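Local coordinates for sulfur oxidation protein soxB (Thermus thermophilus, PDB 2WDD) that hydrolyses the sulfur-sulfur bond of cysteine S-thiosulfonate in the Sox sulfur-oxidation pathway, probably by means of its two-manganese site, at residues E397-P402 and L503-G508; T30-S35 and A125-G130. All coordinates share one frame; numbering follows the deposited sequence.

Contact 1 of 2, residues E397-P402 and L503-G508; sequences EVVFSP and LAAAYG
Leu503 O takes two backbone donors: Glu397 N at 2.8 Å and, in the carbonyl plane, Val398 N at a longer 3.3 Å. The same residue is gripped again where Leu503 N gives a nearly straight bond (174°) to Glu397 OE2, reaching the carboxylate from above its plane; the other oxygen of that group pairs with Arg500. Further on, the parallel pairing continues through Ala505 N to Val398 O and through Phe400 N to Ala505 O, 2.7 Å. Beside these bonds the Phe400 ring turns its edge to Ala505 O and brings CE2 to 4.0 Å from Ala504 CB. At the C-terminal end the contact passes to side chains. Tyr507 CG stands between its backbone N and carbonyl carbon (chi1 73°), folding the ring against Pro402, whose CD makes a CH-pi contact over one face, 3.6 Å from the ring centroid. A water held by Ser401 OG and Tyr507 OH, lying in the plane of the tyrosine ring, bridges the same end. In the 5'-nucleotidase C-terminal domain this pair is the parallel step of a mixed sheet: strand 468-470 flanks 398-401, strand 431-438 flanks 501-507, and helix 380-392 covers the Val399 and Ala505 face.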
ATOM      1  N   GLU A 397      25.157 -10.086  10.445  1.00 12.25           N
ATOM      2  CA  GLU A 397      25.799  -9.987   9.140  1.00 12.19           C
ATOM      3  C   GLU A 397      24.871  -9.533   8.025  1.00 14.59           C
ATOM      4  O   GLU A 397      25.299  -8.833   7.114  1.00 13.90           O
ATOM      5  CB  GLU A 397      26.479 -11.303   8.768  1.00 13.76           C
ATOM      6  CG  GLU A 397      27.597 -11.651   9.745  1.00 18.50           C
ATOM      7  CD  GLU A 397      27.984 -13.111   9.719  1.00 33.23           C
ATOM      8  OE1 GLU A 397      28.853 -13.462   8.907  1.00 22.44           O
ATOM      9  OE2 GLU A 397      27.491 -13.882  10.570  1.00 31.39           O
ATOM     10  N   VAL A 398      23.603  -9.936   8.096  1.00 11.34           N
ATOM     11  CA  VAL A 398      22.624  -9.545   7.084  1.00 10.88           C
ATOM     12  C   VAL A 398      21.316  -9.169   7.776  1.00 12.32           C
ATOM     13  O   VAL A 398      20.856  -9.872   8.672  1.00 11.38           O
ATOM     14  CB  VAL A 398      22.405 -10.666   6.048  1.00 14.62           C
ATOM     15  CG1 VAL A 398      23.611 -10.788   5.120  1.00 14.11           C
ATOM     16  CG2 VAL A 398      22.100 -11.995   6.735  1.00 14.71           C
ATOM     17  N   VAL A 399      20.709  -8.065   7.349  1.00  9.99           N
ATOM     18  CA  VAL A 399      19.429  -7.638   7.913  1.00  9.33           C
ATOM     19  C   VAL A 399      18.387  -7.676   6.804  1.00 12.34           C
ATOM     20  O   VAL A 399      18.525  -6.949   5.816  1.00 11.49           O
ATOM     21  CB  VAL A 399      19.502  -6.217   8.494  1.00 11.23           C
ATOM     22  CG1 VAL A 399      18.152  -5.808   9.080  1.00 10.89           C
ATOM     23  CG2 VAL A 399      20.644  -6.088   9.530  1.00 11.22           C
ATOM     24  N   PHE A 400      17.348  -8.499   6.979  1.00  9.55           N
ATOM     25  CA  PHE A 400      16.275  -8.600   5.989  1.00  8.34           C
ATOM     26  C   PHE A 400      15.125  -7.688   6.390  1.00 11.46           C
ATOM     27  O   PHE A 400      14.484  -7.908   7.418  1.00 11.51           O
ATOM     28  CB  PHE A 400      15.744 -10.044   5.909  1.00  9.53           C
ATOM     29  CG  PHE A 400      16.719 -11.022   5.331  1.00  9.83           C
ATOM     30  CD1 PHE A 400      16.586 -11.459   4.020  1.00 11.13           C
ATOM     31  CD2 PHE A 400      17.743 -11.549   6.106  1.00 11.71           C
ATOM     32  CE1 PHE A 400      17.457 -12.390   3.483  1.00 12.51           C
ATOM     33  CE2 PHE A 400      18.629 -12.478   5.569  1.00 13.58           C
ATOM     34  CZ  PHE A 400      18.497 -12.885   4.250  1.00 12.39           C
ATOM     35  N   SER A 401      14.860  -6.675   5.565  1.00  9.17           N
ATOM     36  CA  SER A 401      13.772  -5.732   5.821  1.00  7.98           C
ATOM     37  C   SER A 401      12.617  -6.053   4.895  1.00 11.48           C
ATOM     38  O   SER A 401      12.819  -6.347   3.713  1.00 10.44           O
ATOM     39  CB  SER A 401      14.244  -4.293   5.569  1.00 10.33           C
ATOM     40  OG  SER A 401      15.107  -3.844   6.600  1.00 13.25           O
ATOM     41  N   PRO A 402      11.385  -5.990   5.419  1.00  8.42           N
ATOM     42  CA  PRO A 402      10.186  -6.321   4.643  1.00  9.03           C
ATOM     43  C   PRO A 402       9.865  -5.237   3.622  1.00 11.24           C
ATOM     44  O   PRO A 402       9.762  -4.046   3.955  1.00 10.63           O
ATOM     45  CB  PRO A 402       9.093  -6.392   5.715  1.00 10.79           C
ATOM     46  CG  PRO A 402       9.548  -5.403   6.770  1.00 13.49           C
ATOM     47  CD  PRO A 402      11.067  -5.487   6.769  1.00 10.33           C
ATOM     48  N   LEU A 503      24.780 -14.835  10.718  1.00 12.72           N
ATOM     49  CA  LEU A 503      23.783 -14.318  11.653  1.00 11.52           C
ATOM     50  C   LEU A 503      22.920 -13.306  10.912  1.00 14.53           C
ATOM     51  O   LEU A 503      23.422 -12.321  10.351  1.00 13.32           O
ATOM     52  CB  LEU A 503      24.409 -13.686  12.897  1.00 11.43           C
ATOM     53  CG  LEU A 503      23.379 -13.203  13.925  1.00 15.01           C
ATOM     54  CD1 LEU A 503      22.483 -14.338  14.413  1.00 15.31           C
ATOM     55  CD2 LEU A 503      24.056 -12.515  15.102  1.00 16.79           C
ATOM     56  N   ALA A 504      21.622 -13.582  10.889  1.00 11.29           N
ATOM     57  CA  ALA A 504      20.672 -12.747  10.190  1.00 10.85           C
ATOM     58  C   ALA A 504      19.727 -12.078  11.165  1.00 13.68           C
ATOM     59  O   ALA A 504      19.564 -12.510  12.307  1.00 12.65           O
ATOM     60  CB  ALA A 504      19.866 -13.576   9.198  1.00 11.63           C
ATOM     61  N   ALA A 505      19.085 -11.019  10.696  1.00 10.84           N
ATOM     62  CA  ALA A 505      18.057 -10.354  11.482  1.00  9.93           C
ATOM     63  C   ALA A 505      16.909 -10.097  10.524  1.00 12.25           C
ATOM     64  O   ALA A 505      17.132  -9.891   9.340  1.00 12.42           O
ATOM     65  CB  ALA A 505      18.570  -9.039  12.070  1.00 10.98           C
ATOM     66  N   ALA A 506      15.679 -10.186  11.013  1.00  9.51           N
ATOM     67  CA  ALA A 506      14.521  -9.949  10.150  1.00  9.49           C
ATOM     68  C   ALA A 506      13.353  -9.508  10.995  1.00 11.34           C
ATOM     69  O   ALA A 506      13.250  -9.884  12.157  1.00 11.01           O
ATOM     70  CB  ALA A 506      14.151 -11.225   9.393  1.00 10.54           C
ATOM     71  N   TYR A 507      12.448  -8.740  10.399  1.00  9.44           N
ATOM     72  CA  TYR A 507      11.227  -8.345  11.082  1.00  8.43           C
ATOM     73  C   TYR A 507      10.135  -8.193  10.021  1.00 12.84           C
ATOM     74  O   TYR A 507      10.434  -8.026   8.831  1.00 11.98           O
ATOM     75  CB  TYR A 507      11.409  -7.025  11.857  1.00  9.32           C
ATOM     76  CG  TYR A 507      11.490  -5.799  10.979  1.00  9.74           C
ATOM     77  CD1 TYR A 507      10.360  -5.021  10.753  1.00 11.13           C
ATOM     78  CD2 TYR A 507      12.702  -5.373  10.437  1.00 10.71           C
ATOM     79  CE1 TYR A 507      10.410  -3.888   9.978  1.00 12.53           C
ATOM     80  CE2 TYR A 507      12.758  -4.237   9.621  1.00 11.48           C
ATOM     81  CZ  TYR A 507      11.595  -3.497   9.414  1.00 14.63           C
ATOM     82  OH  TYR A 507      11.593  -2.352   8.647  1.00 15.09           O
ATOM     83  N   GLY A 508       8.883  -8.294  10.451  1.00 10.73           N
ATOM     84  CA  GLY A 508       7.731  -8.114   9.570  1.00 11.21           C
ATOM     85  C   GLY A 508       7.404  -9.254   8.622  1.00 15.11           C
ATOM     86  O   GLY A 508       6.659  -9.051   7.648  1.00 14.52           O
TER
HETATM   87  O   HOH W   1      13.581  -1.761   7.142  1.00 13.14           O

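Contact 2 of 2, residues T30-S35 and A125-G130; sequences TLLYFS and ALVLDG
Phe34 and Asp129, paired across two parallel strands, set ring against carboxylate: Phe34 CE1 comes to 3.7 Å from Asp129 CG, with the two planes 31° apart. The phenylalanine reaches over the neighbouring strand because its CG stands between the backbone N and the carbonyl carbon (chi1 65°), which lays one ring face over Asp129 CA and turns the ring edge to Val127 CG1, 4.2 Å from Phe34 CE2. Without the ring, as with an alanine here, Asp129 is likely to lose the cover over its CA and carboxylate, and Val127 CG1 its aromatic neighbour. The carboxylate is fixed from elsewhere, OD2 by Gln152 and Thr133, OD1 by Gly131 N. On the other face, Tyr33 shows its ring edge to Leu128 O, 3.5 Å from CD1, while Leu31 and Leu126 run alongside each other in the same direction, with Leu31 CD2 4.1 Å from Leu126 CB. Five backbone bonds fix this register, from Leu126 N to Thr30 O through to Gly130 N to Phe34 O at 2.9 Å. Beyond the last bond the chains stay close: Ser35 OG lies 3.2 Å from Gly130 CA, where a side chain on the glycine would collide with it. Ser35 directly precedes the manganese ligand Asp36, and Gly130 O accepts from His263, another ligand, so this end of the strand pair borders the metal site. Helix 104-120 packs on the Leu32 and Val127 face, strands 257-262 and 281-284 of a second sheet meet the Leu31, Tyr33 and Leu128 face, and strand 311-320 flanks 29-34.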
ATOM      1  N   THR A  30     -21.265   9.401  -8.975  1.00 13.98           N
ATOM      2  CA  THR A  30     -19.879   9.737  -8.726  1.00 13.38           C
ATOM      3  C   THR A  30     -19.360   8.869  -7.608  1.00 15.35           C
ATOM      4  O   THR A  30     -19.977   8.784  -6.549  1.00 14.71           O
ATOM      5  CB  THR A  30     -19.700  11.204  -8.364  1.00 20.32           C
ATOM      6  OG1 THR A  30     -20.102  12.014  -9.478  1.00 19.59           O
ATOM      7  CG2 THR A  30     -18.226  11.492  -8.025  1.00 17.59           C
ATOM      8  N   LEU A  31     -18.201   8.260  -7.838  1.00 11.67           N
ATOM      9  CA  LEU A  31     -17.541   7.460  -6.812  1.00 11.40           C
ATOM     10  C   LEU A  31     -16.329   8.259  -6.329  1.00 14.03           C
ATOM     11  O   LEU A  31     -15.539   8.772  -7.134  1.00 13.43           O
ATOM     12  CB  LEU A  31     -17.103   6.101  -7.369  1.00 10.87           C
ATOM     13  CG  LEU A  31     -18.149   5.292  -8.150  1.00 13.60           C
ATOM     14  CD1 LEU A  31     -17.566   3.978  -8.617  1.00 14.28           C
ATOM     15  CD2 LEU A  31     -19.389   5.059  -7.286  1.00 15.92           C
ATOM     16  N   LEU A  32     -16.226   8.426  -5.014  1.00  9.87           N
ATOM     17  CA  LEU A  32     -15.104   9.122  -4.387  1.00 10.24           C
ATOM     18  C   LEU A  32     -14.347   7.994  -3.704  1.00 12.54           C
ATOM     19  O   LEU A  32     -14.823   7.409  -2.727  1.00 12.03           O
ATOM     20  CB  LEU A  32     -15.586  10.170  -3.388  1.00  9.98           C
ATOM     21  CG  LEU A  32     -16.491  11.220  -4.066  1.00 13.24           C
ATOM     22  CD1 LEU A  32     -17.087  12.203  -3.049  1.00 13.15           C
ATOM     23  CD2 LEU A  32     -15.733  11.964  -5.179  1.00 13.85           C
ATOM     24  N   TYR A  33     -13.221   7.625  -4.303  1.00  9.51           N
ATOM     25  CA  TYR A  33     -12.481   6.441  -3.909  1.00  8.74           C
ATOM     26  C   TYR A  33     -11.071   6.714  -3.405  1.00 11.50           C
ATOM     27  O   TYR A  33     -10.307   7.450  -4.021  1.00 11.20           O
ATOM     28  CB  TYR A  33     -12.411   5.538  -5.150  1.00  9.82           C
ATOM     29  CG  TYR A  33     -11.444   4.387  -5.080  1.00  9.15           C
ATOM     30  CD1 TYR A  33     -11.532   3.442  -4.064  1.00 10.53           C
ATOM     31  CD2 TYR A  33     -10.499   4.182  -6.098  1.00  9.33           C
ATOM     32  CE1 TYR A  33     -10.655   2.363  -4.012  1.00 10.50           C
ATOM     33  CE2 TYR A  33      -9.624   3.103  -6.055  1.00 10.51           C
ATOM     34  CZ  TYR A  33      -9.717   2.194  -5.013  1.00 11.52           C
ATOM     35  OH  TYR A  33      -8.839   1.134  -4.954  1.00 10.81           O
ATOM     36  N   PHE A  34     -10.725   6.089  -2.289  1.00  9.46           N
ATOM     37  CA  PHE A  34      -9.356   6.143  -1.785  1.00  9.82           C
ATOM     38  C   PHE A  34      -9.069   4.754  -1.236  1.00 11.53           C
ATOM     39  O   PHE A  34      -9.992   3.991  -0.952  1.00 10.38           O
ATOM     40  CB  PHE A  34      -9.162   7.220  -0.717  1.00 11.27           C
ATOM     41  CG  PHE A  34      -9.931   6.966   0.547  1.00 11.64           C
ATOM     42  CD1 PHE A  34      -9.327   6.355   1.641  1.00 13.78           C
ATOM     43  CD2 PHE A  34     -11.269   7.324   0.638  1.00 13.46           C
ATOM     44  CE1 PHE A  34     -10.048   6.119   2.812  1.00 13.67           C
ATOM     45  CE2 PHE A  34     -11.999   7.069   1.798  1.00 15.68           C
ATOM     46  CZ  PHE A  34     -11.376   6.486   2.895  1.00 13.51           C
ATOM     47  N   SER A  35      -7.798   4.400  -1.124  1.00  8.96           N
ATOM     48  CA  SER A  35      -7.454   3.075  -0.638  1.00  8.58           C
ATOM     49  C   SER A  35      -6.082   3.134   0.002  1.00  9.52           C
ATOM     50  O   SER A  35      -5.303   4.073  -0.223  1.00  9.03           O
ATOM     51  CB  SER A  35      -7.429   2.076  -1.802  1.00 11.02           C
ATOM     52  OG  SER A  35      -7.303   0.733  -1.357  1.00 11.62           O
ATOM     53  N   ALA A 125     -23.496  10.476  -4.954  1.00 21.56           N
ATOM     54  CA  ALA A 125     -22.106  10.146  -4.652  1.00 20.25           C
ATOM     55  C   ALA A 125     -21.944   9.034  -3.619  1.00 22.55           C
ATOM     56  O   ALA A 125     -22.695   8.954  -2.644  1.00 22.48           O
ATOM     57  CB  ALA A 125     -21.356  11.381  -4.214  1.00 20.96           C
ATOM     58  N   LEU A 126     -20.939   8.191  -3.837  1.00 15.23           N
ATOM     59  CA  LEU A 126     -20.626   7.115  -2.908  1.00 13.92           C
ATOM     60  C   LEU A 126     -19.165   7.252  -2.530  1.00 14.93           C
ATOM     61  O   LEU A 126     -18.332   7.558  -3.388  1.00 13.94           O
ATOM     62  CB  LEU A 126     -20.848   5.745  -3.557  1.00 14.18           C
ATOM     63  CG  LEU A 126     -22.296   5.337  -3.830  1.00 19.26           C
ATOM     64  CD1 LEU A 126     -22.325   4.016  -4.610  1.00 20.41           C
ATOM     65  CD2 LEU A 126     -23.079   5.217  -2.511  1.00 19.37           C
ATOM     66  N   VAL A 127     -18.877   7.072  -1.241  1.00 11.83           N
ATOM     67  CA  VAL A 127     -17.519   7.140  -0.720  1.00 10.51           C
ATOM     68  C   VAL A 127     -17.071   5.702  -0.503  1.00 13.87           C
ATOM     69  O   VAL A 127     -17.656   4.968   0.306  1.00 13.37           O
ATOM     70  CB  VAL A 127     -17.461   7.967   0.575  1.00 13.55           C
ATOM     71  CG1 VAL A 127     -16.035   7.974   1.126  1.00 13.12           C
ATOM     72  CG2 VAL A 127     -17.935   9.405   0.318  1.00 13.34           C
ATOM     73  N   LEU A 128     -16.046   5.295  -1.245  1.00 10.45           N
ATOM     74  CA  LEU A 128     -15.597   3.910  -1.211  1.00 10.22           C
ATOM     75  C   LEU A 128     -14.160   3.840  -0.766  1.00 12.00           C
ATOM     76  O   LEU A 128     -13.307   4.548  -1.301  1.00 10.66           O
ATOM     77  CB  LEU A 128     -15.719   3.304  -2.602  1.00 10.33           C
ATOM     78  CG  LEU A 128     -17.144   3.373  -3.165  1.00 13.75           C
ATOM     79  CD1 LEU A 128     -17.163   2.813  -4.570  1.00 14.23           C
ATOM     80  CD2 LEU A 128     -18.105   2.605  -2.256  1.00 14.53           C
ATOM     81  N   ASP A 129     -13.910   2.983   0.221  1.00 10.28           N
ATOM     82  CA  ASP A 129     -12.584   2.794   0.807  1.00  9.51           C
ATOM     83  C   ASP A 129     -12.052   1.407   0.426  1.00 11.77           C
ATOM     84  O   ASP A 129     -12.693   0.387   0.688  1.00 11.53           O
ATOM     85  CB  ASP A 129     -12.724   2.915   2.316  1.00 10.43           C
ATOM     86  CG  ASP A 129     -11.416   2.728   3.046  1.00 16.20           C
ATOM     87  OD1 ASP A 129     -10.398   2.387   2.403  1.00 18.06           O
ATOM     88  OD2 ASP A 129     -11.413   2.969   4.264  1.00 16.74           O
ATOM     89  N   GLY A 130     -10.904   1.370  -0.247  1.00  9.45           N
ATOM     90  CA  GLY A 130     -10.343   0.122  -0.728  1.00  9.38           C
ATOM     91  C   GLY A 130      -9.610  -0.761   0.270  1.00 12.51           C
ATOM     92  O   GLY A 130      -9.082  -1.800  -0.129  1.00 12.00           O
TER

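How the contacts relate
From the N terminus, strand 29-34 runs first, and contact 2 closes when strand 124-129 returns beside it after an excursion of helix and loop with almost no strand, which includes helix 104-120. The chain then completes the metal-binding part, supplying Asp132, His163, His263, His286 and His288, before contact 1 opens at 397-402; it closes at 503-508 after a connection of mixed helix and strand. The two loops therefore follow in series, neither nested nor crossed. Each ties parallel strands within a different sheet, on opposite sides of the chain's centre. Contact 2 lies closer to the manganese site: the side chain of Ser35 is about 7 Å from a manganese ion, that of Pro402 in contact 1 about 13 Å.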